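Peroxidase (Cellulomonas bogoriensis 69B4 = DSM 16987, PDB 6QZO) binds heme b and probably acts as a DyP-type peroxidase, using hydrogen peroxide to oxidise its substrates. Local coordinates at residues Arg194-Gln199 / Asn311-Pro316. Numbering follows the deposited sequence.
Sequences RNLMGQ and NYDEAP. With HEM (protoporphyrin IX containing Fe), chain I.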
loop_
_atom_site.group_PDB
_atom_site.type_symbol
_atom_site.label_atom_id
_atom_site.label_comp_id
_atom_site.label_asym_id
_atom_site.label_seq_id
_atom_site.Cartn_x
_atom_site.Cartn_y
_atom_site.Cartn_z
ATOM N N ARG A 194 11.279 -9.405 -6.901
ATOM C CA ARG A 194 10.694 -10.604 -6.257
ATOM C C ARG A 194 9.191 -10.430 -6.252
ATOM O O ARG A 194 8.756 -9.357 -5.851
ATOM C CB ARG A 194 11.214 -10.780 -4.829
ATOM C CG ARG A 194 12.642 -11.296 -4.761
ATOM C CD ARG A 194 12.689 -12.793 -4.946
ATOM N NE ARG A 194 14.056 -13.303 -4.943
ATOM C CZ ARG A 194 14.377 -14.565 -5.161
ATOM N NH1 ARG A 194 13.431 -15.461 -5.398
ATOM N NH2 ARG A 194 15.645 -14.935 -5.153
ATOM N N ASN A 195 8.457 -11.439 -6.723
ATOM C CA ASN A 195 6.976 -11.453 -6.696
ATOM C C ASN A 195 6.546 -12.265 -5.470
ATOM O O ASN A 195 7.424 -12.841 -4.797
ATOM C CB ASN A 195 6.387 -11.930 -8.028
ATOM C CG ASN A 195 6.588 -13.405 -8.296
ATOM O OD1 ASN A 195 6.647 -14.213 -7.370
ATOM N ND2 ASN A 195 6.684 -13.766 -9.559
ATOM N N LEU A 196 5.249 -12.300 -5.192
ATOM C CA LEU A 196 4.699 -12.875 -3.936
ATOM C C LEU A 196 4.553 -14.395 -4.073
ATOM O O LEU A 196 4.147 -15.030 -3.094
ATOM C CB LEU A 196 3.381 -12.173 -3.600
ATOM C CG LEU A 196 3.543 -10.693 -3.254
ATOM C CD1 LEU A 196 2.198 -10.023 -3.063
ATOM C CD2 LEU A 196 4.378 -10.499 -1.999
ATOM N N MET A 197 4.921 -14.963 -5.226
ATOM C CA MET A 197 5.155 -16.420 -5.347
ATOM C C MET A 197 6.586 -16.723 -4.886
ATOM O O MET A 197 6.918 -17.916 -4.720
ATOM C CB MET A 197 4.912 -16.915 -6.772
ATOM C CG MET A 197 3.498 -17.434 -6.973
ATOM S SD MET A 197 3.091 -17.806 -8.682
ATOM C CE MET A 197 1.612 -18.796 -8.442
ATOM N N GLY A 198 7.380 -15.679 -4.618
ATOM C CA GLY A 198 8.774 -15.789 -4.151
ATOM C C GLY A 198 9.754 -15.855 -5.303
ATOM O O GLY A 198 10.947 -16.087 -5.035
ATOM N N GLN A 199 9.293 -15.602 -6.533
ATOM C CA GLN A 199 10.101 -15.783 -7.775
ATOM C C GLN A 199 10.809 -14.481 -8.141
ATOM O O GLN A 199 10.331 -13.407 -7.743
ATOM C CB GLN A 199 9.206 -16.209 -8.940
ATOM C CG GLN A 199 8.491 -17.528 -8.706
ATOM C CD GLN A 199 7.200 -17.629 -9.479
ATOM O OE1 GLN A 199 6.626 -16.627 -9.927
ATOM N NE2 GLN A 199 6.723 -18.848 -9.633
ATOM N N ASN A 311 3.759 -6.011 -7.596
ATOM C CA ASN A 311 3.019 -6.931 -6.683
ATOM C C ASN A 311 1.743 -6.227 -6.221
ATOM O O ASN A 311 1.805 -5.021 -5.951
ATOM C CB ASN A 311 3.850 -7.321 -5.453
ATOM C CG ASN A 311 5.166 -7.947 -5.834
ATOM O OD1 ASN A 311 5.206 -8.787 -6.737
ATOM N ND2 ASN A 311 6.232 -7.516 -5.179
ATOM N N TYR A 312 0.651 -6.968 -6.084
ATOM C CA TYR A 312 -0.542 -6.486 -5.352
ATOM C C TYR A 312 -0.827 -7.459 -4.210
ATOM O O TYR A 312 -0.600 -8.657 -4.338
ATOM C CB TYR A 312 -1.723 -6.223 -6.287
ATOM C CG TYR A 312 -2.556 -7.394 -6.711
ATOM C CD1 TYR A 312 -3.537 -7.911 -5.882
ATOM C CD2 TYR A 312 -2.445 -7.923 -7.989
ATOM C CE1 TYR A 312 -4.332 -8.976 -6.279
ATOM C CE2 TYR A 312 -3.250 -8.967 -8.411
ATOM C CZ TYR A 312 -4.201 -9.496 -7.555
ATOM O OH TYR A 312 -4.995 -10.532 -7.972
ATOM N N ASP A 313 -1.269 -6.890 -3.101
ATOM C CA ASP A 313 -1.557 -7.587 -1.830
ATOM C C ASP A 313 -2.684 -6.814 -1.163
ATOM O O ASP A 313 -2.395 -5.741 -0.656
ATOM C CB ASP A 313 -0.291 -7.683 -0.980
ATOM C CG ASP A 313 -0.441 -8.603 0.215
ATOM O OD1 ASP A 313 -0.971 -9.688 0.001
ATOM O OD2 ASP A 313 -0.041 -8.226 1.348
ATOM N N GLU A 314 -3.914 -7.312 -1.240
ATOM C CA GLU A 314 -5.115 -6.593 -0.736
ATOM C C GLU A 314 -5.547 -7.176 0.598
ATOM O O GLU A 314 -5.218 -8.333 0.851
ATOM C CB GLU A 314 -6.275 -6.688 -1.745
ATOM C CG GLU A 314 -5.975 -6.037 -3.071
ATOM C CD GLU A 314 -5.444 -4.614 -2.987
ATOM O OE1 GLU A 314 -5.866 -3.840 -2.115
ATOM O OE2 GLU A 314 -4.589 -4.290 -3.792
ATOM N N ALA A 315 -6.281 -6.403 1.393
ATOM C CA ALA A 315 -7.070 -6.929 2.523
ATOM C C ALA A 315 -7.869 -8.096 1.964
ATOM O O ALA A 315 -8.565 -7.924 0.964
ATOM C CB ALA A 315 -7.952 -5.859 3.105
ATOM N N PRO A 316 -7.723 -9.328 2.506
ATOM C CA PRO A 316 -8.377 -10.495 1.921
ATOM C C PRO A 316 -9.896 -10.500 2.082
ATOM O O PRO A 316 -10.424 -9.953 3.045
ATOM C CB PRO A 316 -7.749 -11.663 2.701
ATOM C CG PRO A 316 -7.419 -11.043 4.040
ATOM C CD PRO A 316 -6.911 -9.666 3.682
HETATM C CHA HEM I . 8.967 -14.667 -17.508
HETATM C CHB HEM I . 6.254 -14.991 -13.546
HETATM C CHC HEM I . 2.320 -14.015 -16.175
HETATM C CHD HEM I . 5.083 -13.284 -20.057
HETATM C C1A HEM I . 8.554 -14.866 -16.219
HETATM C C2A HEM I . 9.396 -15.330 -15.167
HETATM C C3A HEM I . 8.621 -15.434 -14.057
HETATM C C4A HEM I . 7.323 -15.006 -14.412
HETATM C CMA HEM I . 9.045 -15.898 -12.677
HETATM C CAA HEM I . 10.863 -15.707 -15.267
HETATM C CBA HEM I . 11.817 -14.540 -15.013
HETATM C CGA HEM I . 11.774 -13.602 -16.175
HETATM O O1A HEM I . 10.965 -12.635 -16.105
HETATM O O2A HEM I . 12.516 -13.804 -17.177
HETATM C C1B HEM I . 4.946 -14.754 -13.951
HETATM C C2B HEM I . 3.858 -14.810 -13.039
HETATM C C3B HEM I . 2.728 -14.539 -13.772
HETATM C C4B HEM I . 3.196 -14.331 -15.149
HETATM C CMB HEM I . 3.952 -15.094 -11.542
HETATM C CAB HEM I . 1.321 -14.383 -13.355
HETATM C CBB HEM I . 0.933 -14.262 -12.086
HETATM C C1C HEM I . 2.713 -13.717 -17.459
HETATM C C2C HEM I . 1.832 -13.375 -18.484
HETATM C C3C HEM I . 2.579 -13.162 -19.618
HETATM C C4C HEM I . 3.967 -13.379 -19.255
HETATM C CMC HEM I . 0.333 -13.254 -18.438
HETATM C CAC HEM I . 1.823 -12.773 -20.838
HETATM C CBC HEM I . 2.336 -12.514 -22.010
HETATM C C1D HEM I . 6.389 -13.619 -19.646
HETATM C C2D HEM I . 7.546 -13.534 -20.556
HETATM C C3D HEM I . 8.622 -13.937 -19.856
HETATM C C4D HEM I . 8.107 -14.251 -18.513
HETATM C CMD HEM I . 7.597 -13.127 -22.019
HETATM C CAD HEM I . 10.064 -14.031 -20.370
HETATM C CBD HEM I . 10.337 -15.424 -20.976
HETATM C CGD HEM I . 11.726 -15.624 -21.572
HETATM O O1D HEM I . 12.000 -15.186 -22.710
HETATM O O2D HEM I . 12.622 -16.264 -20.953
HETATM N NA HEM I . 7.292 -14.672 -15.740
HETATM N NB HEM I . 4.512 -14.477 -15.181
HETATM N NC HEM I . 3.995 -13.728 -17.923
HETATM N ND HEM I . 6.787 -14.052 -18.442
HETATM FE FE HEM I . 5.723 -14.312 -16.899
HETATM O O HOH W 1 2.919 -10.889 -6.882
#
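N311 meets the 194-199 loop with both ends of its side-chain amide. Its ND2 donates to R194 O at 3.2 Å; the carbonyl lies nearly within the amide plane of N311, and the N-H points almost straight at it (159°). OD1 of the same amide faces N195 CA and accepts from a water that in turn accepts from L196 N, so one direct and one water-borne bond to the loop fix the rotation of the N311 amide. With CG anti to its own carbonyl carbon (chi1 -56°), the amide is held beside the N311 backbone N, and CB is left against CG and CD1 of L196, 4.0 Å from the latter. Strand 306-314 is one of the two outermost strands of the four-stranded antiparallel sheet in the C-terminal ferredoxin-like half of the DyP fold, and the loop facing it carries part of the heme pocket. There a type I turn runs from N195 to G198: N195 OD1 accepts from M197 N, closing an Asx turn, and from Q199 N on the opposite face of its carbonyl plane, while ND2 donates to a lone pair of Q199 OE1 at 2.9 Å. The amides so joined lie beside heme methyl CMB, with Q199 OE1 3.5 Å from it. Replacing N195 by an alanine would probably leave M197 N and Q199 N without their shared acceptor and the Q199 amide without this partner beside the heme. At Y312 the backbone O lies 3.4 Å from L196 CD1, whereas its side chain leaves the backbone away from the loop, and the ring makes a cation-pi contact with R235. D313 finally brings CB to 4.0 Å from L196 CD1; its OD1 is hydrogen-bonded to S324 OG on the adjoining strand.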